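Long-range contacts in flagellin B1 (Methanocaldococcus jannaschii DSM 2661, PDB 5YA6), which probably serves as a subunit of the archaellum, the motility filament of archaea, and carries a bound calcium ion: residues S11-I16 with I34-N39; I45-A50 with G105-G110; G98-A103 with G115-L120. One frame throughout, in Å; residues are numbered along the deposited sequence. Where two conformers were deposited one is given.

Contact 1. Residues S11-I16 with I34-N39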
# COMPACT_ATOMS: atom_id res chain seq x y z
N SER B 11 -13.68 5.36 -14.93
CA SER B 11 -12.96 6.53 -14.51
C SER B 11 -12.06 6.19 -13.34
O SER B 11 -12.32 5.26 -12.59
CB SER B 11 -13.95 7.59 -14.12
OG SER B 11 -14.62 7.95 -15.32
N GLY B 12 -11.00 6.95 -13.21
CA GLY B 12 -10.12 6.75 -12.05
C GLY B 12 -8.90 7.65 -12.11
O GLY B 12 -8.76 8.47 -13.01
N LEU B 13 -8.06 7.52 -11.11
CA LEU B 13 -6.85 8.35 -10.90
C LEU B 13 -5.58 7.56 -10.89
O LEU B 13 -5.57 6.39 -10.56
CB LEU B 13 -6.91 9.04 -9.57
CG LEU B 13 -8.13 9.92 -9.32
CD1 LEU B 13 -7.97 10.51 -7.92
CD2 LEU B 13 -8.24 11.02 -10.32
N MET B 14 -4.53 8.18 -11.40
CA MET B 14 -3.21 7.61 -11.49
C MET B 14 -2.24 8.49 -10.72
O MET B 14 -2.18 9.71 -10.93
CB MET B 14 -2.74 7.54 -12.94
CG MET B 14 -1.37 6.90 -13.14
SD MET B 14 -1.03 6.82 -14.92
CE MET B 14 -1.39 8.45 -15.56
N CYS B 15 -1.40 7.87 -9.92
CA CYS B 15 -0.28 8.55 -9.38
C CYS B 15 0.83 8.63 -10.39
O CYS B 15 1.29 7.61 -10.97
CB CYS B 15 0.20 7.87 -8.06
SG CYS B 15 1.68 8.62 -7.31
N ILE B 16 1.28 9.88 -10.65
CA ILE B 16 2.38 10.12 -11.57
C ILE B 16 3.63 10.64 -10.91
O ILE B 16 4.46 11.26 -11.55
CB ILE B 16 1.91 11.06 -12.72
CG1 ILE B 16 1.32 12.39 -12.21
CG2 ILE B 16 0.90 10.34 -13.57
CD1 ILE B 16 1.27 13.51 -13.23
N ILE B 34 2.25 14.15 -3.47
CA ILE B 34 1.81 13.01 -4.28
C ILE B 34 1.09 13.54 -5.50
O ILE B 34 0.01 14.18 -5.39
CB ILE B 34 0.88 12.08 -3.46
CG1 ILE B 34 1.62 11.62 -2.21
CG2 ILE B 34 0.31 10.98 -4.32
CD1 ILE B 34 0.68 11.05 -1.14
N TYR B 35 1.67 13.32 -6.66
CA TYR B 35 1.12 13.89 -7.91
C TYR B 35 0.16 12.91 -8.57
O TYR B 35 0.42 11.72 -8.65
CB TYR B 35 2.19 14.27 -8.90
CG TYR B 35 3.10 15.38 -8.36
CD1 TYR B 35 4.13 15.14 -7.48
CD2 TYR B 35 2.95 16.69 -8.80
CE1 TYR B 35 4.95 16.15 -6.99
CE2 TYR B 35 3.76 17.72 -8.32
CZ TYR B 35 4.78 17.45 -7.44
OH TYR B 35 5.55 18.50 -6.95
N ILE B 36 -1.00 13.47 -8.91
CA ILE B 36 -2.20 12.75 -9.37
C ILE B 36 -2.73 13.34 -10.70
O ILE B 36 -2.75 14.55 -10.86
CB ILE B 36 -3.31 12.89 -8.32
CG1 ILE B 36 -2.85 12.26 -6.97
CG2 ILE B 36 -4.62 12.35 -8.84
CD1 ILE B 36 -2.69 10.75 -7.03
N THR B 37 -3.17 12.50 -11.62
CA THR B 37 -3.84 12.90 -12.84
C THR B 37 -4.92 11.86 -13.14
O THR B 37 -4.78 10.70 -12.76
CB THR B 37 -2.87 13.07 -14.03
OG1 THR B 37 -3.48 13.81 -15.11
CG2 THR B 37 -2.43 11.74 -14.57
N PRO B 38 -5.99 12.24 -13.82
CA PRO B 38 -6.98 11.20 -14.19
C PRO B 38 -6.41 10.14 -15.16
O PRO B 38 -5.57 10.46 -15.99
CB PRO B 38 -8.12 11.98 -14.84
CG PRO B 38 -7.98 13.39 -14.28
CD PRO B 38 -6.47 13.57 -14.16
N ASN B 39 -6.94 8.93 -15.06
CA ASN B 39 -6.72 7.92 -16.11
C ASN B 39 -7.15 8.50 -17.47
O ASN B 39 -8.14 9.17 -17.56
CB ASN B 39 -7.46 6.62 -15.76
CG ASN B 39 -6.93 5.94 -14.49
OD1 ASN B 39 -5.78 6.16 -14.09
ND2 ASN B 39 -7.77 5.14 -13.84
O HOH W 1 -7.14 4.16 -11.37
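Gly12 O accepts the backbone N-H of Asn39 at 2.8 Å, and the CA-H of Pro38 leans on the same oxygen. This marks the open end of the beta hairpin formed by strands 13-23 and 28-38. Further in, Met14 and Thr37 exchange two backbone hydrogen bonds as an antiparallel pair, and Ile16 N gives to Tyr35 O. The Asn39 side chain turns back over the glycine. Its CG sits beside its own backbone N (chi1 -65°), which lays the amide against Gly12, with Asn39 ND2 3.4 Å from Gly12 CA. A water accepts from Asn39 ND2 and lies 2.8 Å from Leu13 O.

On one face Met14 and Thr37 lie alongside each other. The methionine bends at its last torsion (chi3 49°), and Met14 CE comes 3.6 Å from Thr37 CG2. Ile16 CG2 reaches that same threonine methyl, crossing at about a right angle, 3.7 Å from Thr37 CG2. Thr37 OG1 has its partner elsewhere, at Asp116 O. On the other face Leu13 CD1 meets Ile36 CG2 at 3.9 Å, and Cys15 SG meets Ile34 CG2 at 4.0 Å. Leu13, Cys15 and Ile36 all touch Ala150 of strand 150-155. Backbone bonds thus set the pairing of the strands, and apolar side chains turn this second face into the interior of the domain.

Contact 2. Residues I45-A50 with G105-G110; sequences IDLKNA and GSLSNG. With CA (calcium ion), chain D.
Two bends in the Lys48 chain, at chi3 (-62°) and chi4 (-65°), curl its amine back to meet both Asp46 and Asn109. The aspartate is set for this by its own first torsion: CG is anti to the backbone N (chi1 178°), which carries OD1 forward along the chain. There Asp46 OD1 accepts the backbone N-H of Lys48 (Lys48 N to Asp46 OD1 3.0 Å), which makes an Asx turn. A type I beta turn from Leu47 to Ala50 overlaps it.

Lys48 NZ forms a salt bridge with Asp46 OD1 at 2.7 Å. The amine and the backbone N of Lys48 reach this oxygen from opposite faces of the carboxylate plane. The same NZ crosses to the other segment and bonds Asn109 O at 2.8 Å, in the carbonyl plane. Next to it, Leu47 N gives an almost straight hydrogen bond to Gly110 O at 2.7 Å. This backbone bond lies just beyond the small antiparallel sheet of strands 45-46 and 111-112. Asp46 OD1 and Gly110 O are both acceptors and stand 3.3 Å apart. The nearby lysine charge probably eases their closeness.

Beside this polar group, the two segments also meet through leucines. Leu47 CD1 meets Leu107 CD2 at 3.9 Å, and both leucines also touch Ile112. Leu107 belongs to the short 3-10 segment 106-108, which forms part of the calcium loop. Leu107 N bonds a carboxylate oxygen of Asp102. At the start of that segment, Ser106 OG binds the calcium ion at 2.4 Å.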
# COMPACT_ATOMS: atom_id res chain seq x y z
N ILE B 45 -13.93 13.69 -11.92
CA ILE B 45 -13.96 13.08 -10.60
C ILE B 45 -13.92 14.15 -9.50
O ILE B 45 -13.04 15.00 -9.46
CB ILE B 45 -12.76 12.16 -10.45
CG1 ILE B 45 -12.87 10.99 -11.46
CG2 ILE B 45 -12.67 11.54 -9.03
CD1 ILE B 45 -11.55 10.32 -11.66
N ASP B 46 -14.87 14.06 -8.60
CA ASP B 46 -14.95 14.95 -7.45
C ASP B 46 -13.93 14.44 -6.41
O ASP B 46 -14.03 13.27 -5.98
CB ASP B 46 -16.38 14.89 -6.87
CG ASP B 46 -16.59 15.74 -5.64
OD1 ASP B 46 -15.74 16.58 -5.32
OD2 ASP B 46 -17.65 15.54 -4.97
N LEU B 47 -12.99 15.31 -5.99
CA LEU B 47 -11.96 14.98 -4.98
C LEU B 47 -12.37 15.27 -3.56
O LEU B 47 -11.72 14.85 -2.60
CB LEU B 47 -10.63 15.74 -5.29
CG LEU B 47 -9.96 15.39 -6.62
CD1 LEU B 47 -8.61 16.01 -6.76
CD2 LEU B 47 -9.80 13.85 -6.78
N LYS B 48 -13.51 15.98 -3.38
CA LYS B 48 -13.80 16.53 -2.08
C LYS B 48 -14.06 15.47 -1.00
O LYS B 48 -13.74 15.75 0.16
CB LYS B 48 -14.95 17.58 -2.17
CG LYS B 48 -14.54 18.84 -2.87
CD LYS B 48 -15.63 19.90 -3.06
CE LYS B 48 -16.82 19.45 -3.92
NZ LYS B 48 -16.43 19.18 -5.31
N ASN B 49 -14.53 14.26 -1.33
CA ASN B 49 -14.67 13.17 -0.32
C ASN B 49 -13.61 12.09 -0.44
O ASN B 49 -13.73 11.02 0.15
CB ASN B 49 -16.06 12.53 -0.49
CG ASN B 49 -17.10 13.50 -0.15
OD1 ASN B 49 -17.76 14.06 -1.04
ND2 ASN B 49 -17.17 13.86 1.12
N ALA B 50 -12.57 12.38 -1.20
CA ALA B 50 -11.54 11.39 -1.50
C ALA B 50 -10.70 11.15 -0.28
O ALA B 50 -10.38 12.09 0.49
CB ALA B 50 -10.69 11.85 -2.69
N GLY B 105 -9.97 25.43 -14.63
CA GLY B 105 -10.26 25.88 -13.25
C GLY B 105 -11.03 24.94 -12.31
O GLY B 105 -11.26 25.28 -11.17
N SER B 106 -11.37 23.74 -12.82
CA SER B 106 -12.21 22.78 -12.09
C SER B 106 -11.67 22.39 -10.69
O SER B 106 -12.46 22.15 -9.76
CB SER B 106 -12.45 21.53 -12.98
OG SER B 106 -11.27 20.81 -13.23
N LEU B 107 -10.34 22.33 -10.54
CA LEU B 107 -9.75 21.97 -9.24
C LEU B 107 -10.04 22.93 -8.10
O LEU B 107 -10.05 22.53 -6.92
CB LEU B 107 -8.25 21.71 -9.34
CG LEU B 107 -7.84 20.38 -9.92
CD1 LEU B 107 -6.35 20.43 -10.16
CD2 LEU B 107 -8.15 19.26 -8.94
N SER B 108 -10.35 24.19 -8.45
CA SER B 108 -10.75 25.16 -7.47
C SER B 108 -12.14 24.91 -6.92
O SER B 108 -12.46 25.43 -5.88
CB SER B 108 -10.56 26.61 -7.98
OG SER B 108 -9.16 26.84 -8.28
N ASN B 109 -12.94 24.08 -7.59
CA ASN B 109 -14.12 23.50 -6.98
C ASN B 109 -13.97 22.04 -6.54
O ASN B 109 -14.98 21.35 -6.31
CB ASN B 109 -15.30 23.64 -7.93
CG ASN B 109 -16.18 24.74 -7.50
OD1 ASN B 109 -16.88 24.61 -6.50
ND2 ASN B 109 -16.07 25.89 -8.16
N GLY B 110 -12.72 21.58 -6.46
CA GLY B 110 -12.47 20.19 -5.98
C GLY B 110 -12.79 19.12 -7.02
O GLY B 110 -13.07 17.97 -6.63
CA CA D . -9.66 20.94 -15.01
O HOH W 2 -9.14 21.44 -17.35

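Contact 3. Residues G98-A103 with G115-L120; sequences GVIQDA and GDIAVL. With CA (calcium ion), chain D.
The carboxylates of Asp102 and Asp116 share one calcium ion, their planes turned 67° apart. They adjoin a classic beta bulge, where the end of strand 94-99 runs on beside strand 117-123. Asp116 grips the ion with both oxygens, OD1 and OD2 each 2.4 Å from the calcium. Asp102 OD1 binds the calcium at 2.3 Å, while Asp102 OD2 accepts the backbone N-H of Leu107. Asp104, Ser106, Asn113 and a water complete the site. The Gln101 side chain runs out extended (chi1 173°, chi2 172°), which carries its flat amide to Gly115 O, hydrogen-bonded at 2.8 Å to Gln101 NE2 at the amide edge. Ile117 CD1 rests over one amide face. Gln101 OE1 is hydrogen-bonded to His173 of the C-terminal histidine tag.

In the bulge Ile100 and Gln101 both face Ile117, and Ile117 O accepts both N-H groups, that of Gln101 on a lone pair. Regular pairing resumes at Gly98 and Val119, which exchange two backbone bonds. Past the bulge, a water links Ala103 N to Asp116 OD1. The metal probably offsets the repulsion between the two acids. Ile100 CB packs on Ile117 CG2 at 3.7 Å, and Ile100 CD1 lies 3.8 Å from Val119 CG1.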
# COMPACT_ATOMS: atom_id res chain seq x y z
N GLY B 98 -2.90 20.84 -4.08
CA GLY B 98 -2.28 21.95 -4.88
C GLY B 98 -2.63 21.75 -6.31
O GLY B 98 -2.48 20.65 -6.88
N VAL B 99 -2.98 22.86 -6.98
CA VAL B 99 -3.15 22.86 -8.40
C VAL B 99 -1.80 22.87 -9.15
O VAL B 99 -0.94 23.74 -8.88
CB VAL B 99 -4.04 24.04 -8.85
CG1 VAL B 99 -4.17 24.09 -10.37
CG2 VAL B 99 -5.36 24.02 -8.10
N ILE B 100 -1.57 21.93 -10.06
CA ILE B 100 -0.35 21.89 -10.88
C ILE B 100 -0.67 22.26 -12.33
O ILE B 100 0.07 23.02 -12.99
CB ILE B 100 0.36 20.50 -10.79
CG1 ILE B 100 0.77 20.25 -9.32
CG2 ILE B 100 1.58 20.46 -11.69
CD1 ILE B 100 1.74 21.23 -8.66
N GLN B 101 -1.77 21.75 -12.84
CA GLN B 101 -2.19 22.06 -14.19
C GLN B 101 -3.73 21.94 -14.23
O GLN B 101 -4.29 20.98 -13.71
CB GLN B 101 -1.47 21.07 -15.03
CG GLN B 101 -1.82 21.02 -16.47
CD GLN B 101 -0.84 20.10 -17.17
OE1 GLN B 101 0.38 20.36 -17.17
NE2 GLN B 101 -1.34 18.99 -17.70
N ASP B 102 -4.43 22.97 -14.70
CA ASP B 102 -5.87 22.92 -14.70
C ASP B 102 -6.42 24.00 -15.67
O ASP B 102 -6.71 25.07 -15.23
CB ASP B 102 -6.36 23.14 -13.28
CG ASP B 102 -7.85 23.15 -13.14
OD1 ASP B 102 -8.57 22.68 -14.07
OD2 ASP B 102 -8.26 23.55 -12.09
N ALA B 103 -6.61 23.64 -16.94
CA ALA B 103 -6.99 24.65 -18.01
C ALA B 103 -8.31 25.34 -17.71
O ALA B 103 -8.44 26.59 -17.83
CB ALA B 103 -7.08 23.94 -19.36
N GLY B 115 -6.75 16.12 -18.39
CA GLY B 115 -5.52 16.87 -18.50
C GLY B 115 -4.98 17.43 -17.18
O GLY B 115 -3.83 17.90 -17.14
N ASP B 116 -5.78 17.42 -16.14
CA ASP B 116 -5.42 18.11 -14.90
C ASP B 116 -4.31 17.39 -14.18
O ASP B 116 -4.25 16.16 -14.25
CB ASP B 116 -6.59 18.23 -13.92
CG ASP B 116 -7.66 19.23 -14.34
OD1 ASP B 116 -7.51 19.98 -15.36
OD2 ASP B 116 -8.65 19.27 -13.60
N ILE B 117 -3.50 18.14 -13.45
CA ILE B 117 -2.55 17.56 -12.51
C ILE B 117 -2.78 18.25 -11.17
O ILE B 117 -2.79 19.48 -11.08
CB ILE B 117 -1.05 17.67 -12.93
CG1 ILE B 117 -0.86 17.06 -14.31
CG2 ILE B 117 -0.13 17.01 -11.89
CD1 ILE B 117 0.55 17.37 -14.87
N ALA B 118 -2.92 17.44 -10.13
CA ALA B 118 -3.01 17.94 -8.78
C ALA B 118 -1.88 17.35 -7.96
O ALA B 118 -1.37 16.29 -8.29
CB ALA B 118 -4.33 17.60 -8.14
N VAL B 119 -1.53 18.00 -6.86
CA VAL B 119 -0.56 17.41 -5.93
C VAL B 119 -1.22 17.32 -4.57
O VAL B 119 -1.97 18.23 -4.16
CB VAL B 119 0.77 18.22 -5.92
CG1 VAL B 119 0.54 19.65 -5.45
CG2 VAL B 119 1.82 17.52 -5.09
N LEU B 120 -1.02 16.22 -3.84
CA LEU B 120 -1.54 16.07 -2.47
C LEU B 120 -0.37 16.42 -1.61
O LEU B 120 0.65 15.74 -1.61
CB LEU B 120 -2.03 14.64 -2.22
CG LEU B 120 -2.93 14.08 -3.33
CD1 LEU B 120 -3.33 12.67 -2.90
CD2 LEU B 120 -4.19 14.93 -3.59
CA CA D . -9.66 20.94 -15.01
O HOH W 3 -6.26 20.78 -17.57
O HOH W 2 -9.14 21.44 -17.35

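In the fold
From the N terminus, contact 1 comes first and closes the hairpin of strands 13-23 and 28-38. It is complete before the other two begin. The chain then passes through 45-50, the first half of contact 2, and makes strands 51-56, 59-69 and 94-99 before it returns. Residues 98-103 open contact 3, residues 105-110 close contact 2, and residues 115-120 close contact 3, so these two cross. Both supply ligands to the same calcium ion. Contact 3 joins neighbouring strands of the large sheet, and strand 117-123 lies next to strand 28-38 of contact 1. Contact 2 fastens the calcium loop to the segment that follows the hairpin, where Ile45 and Leu47 pack on Leu13.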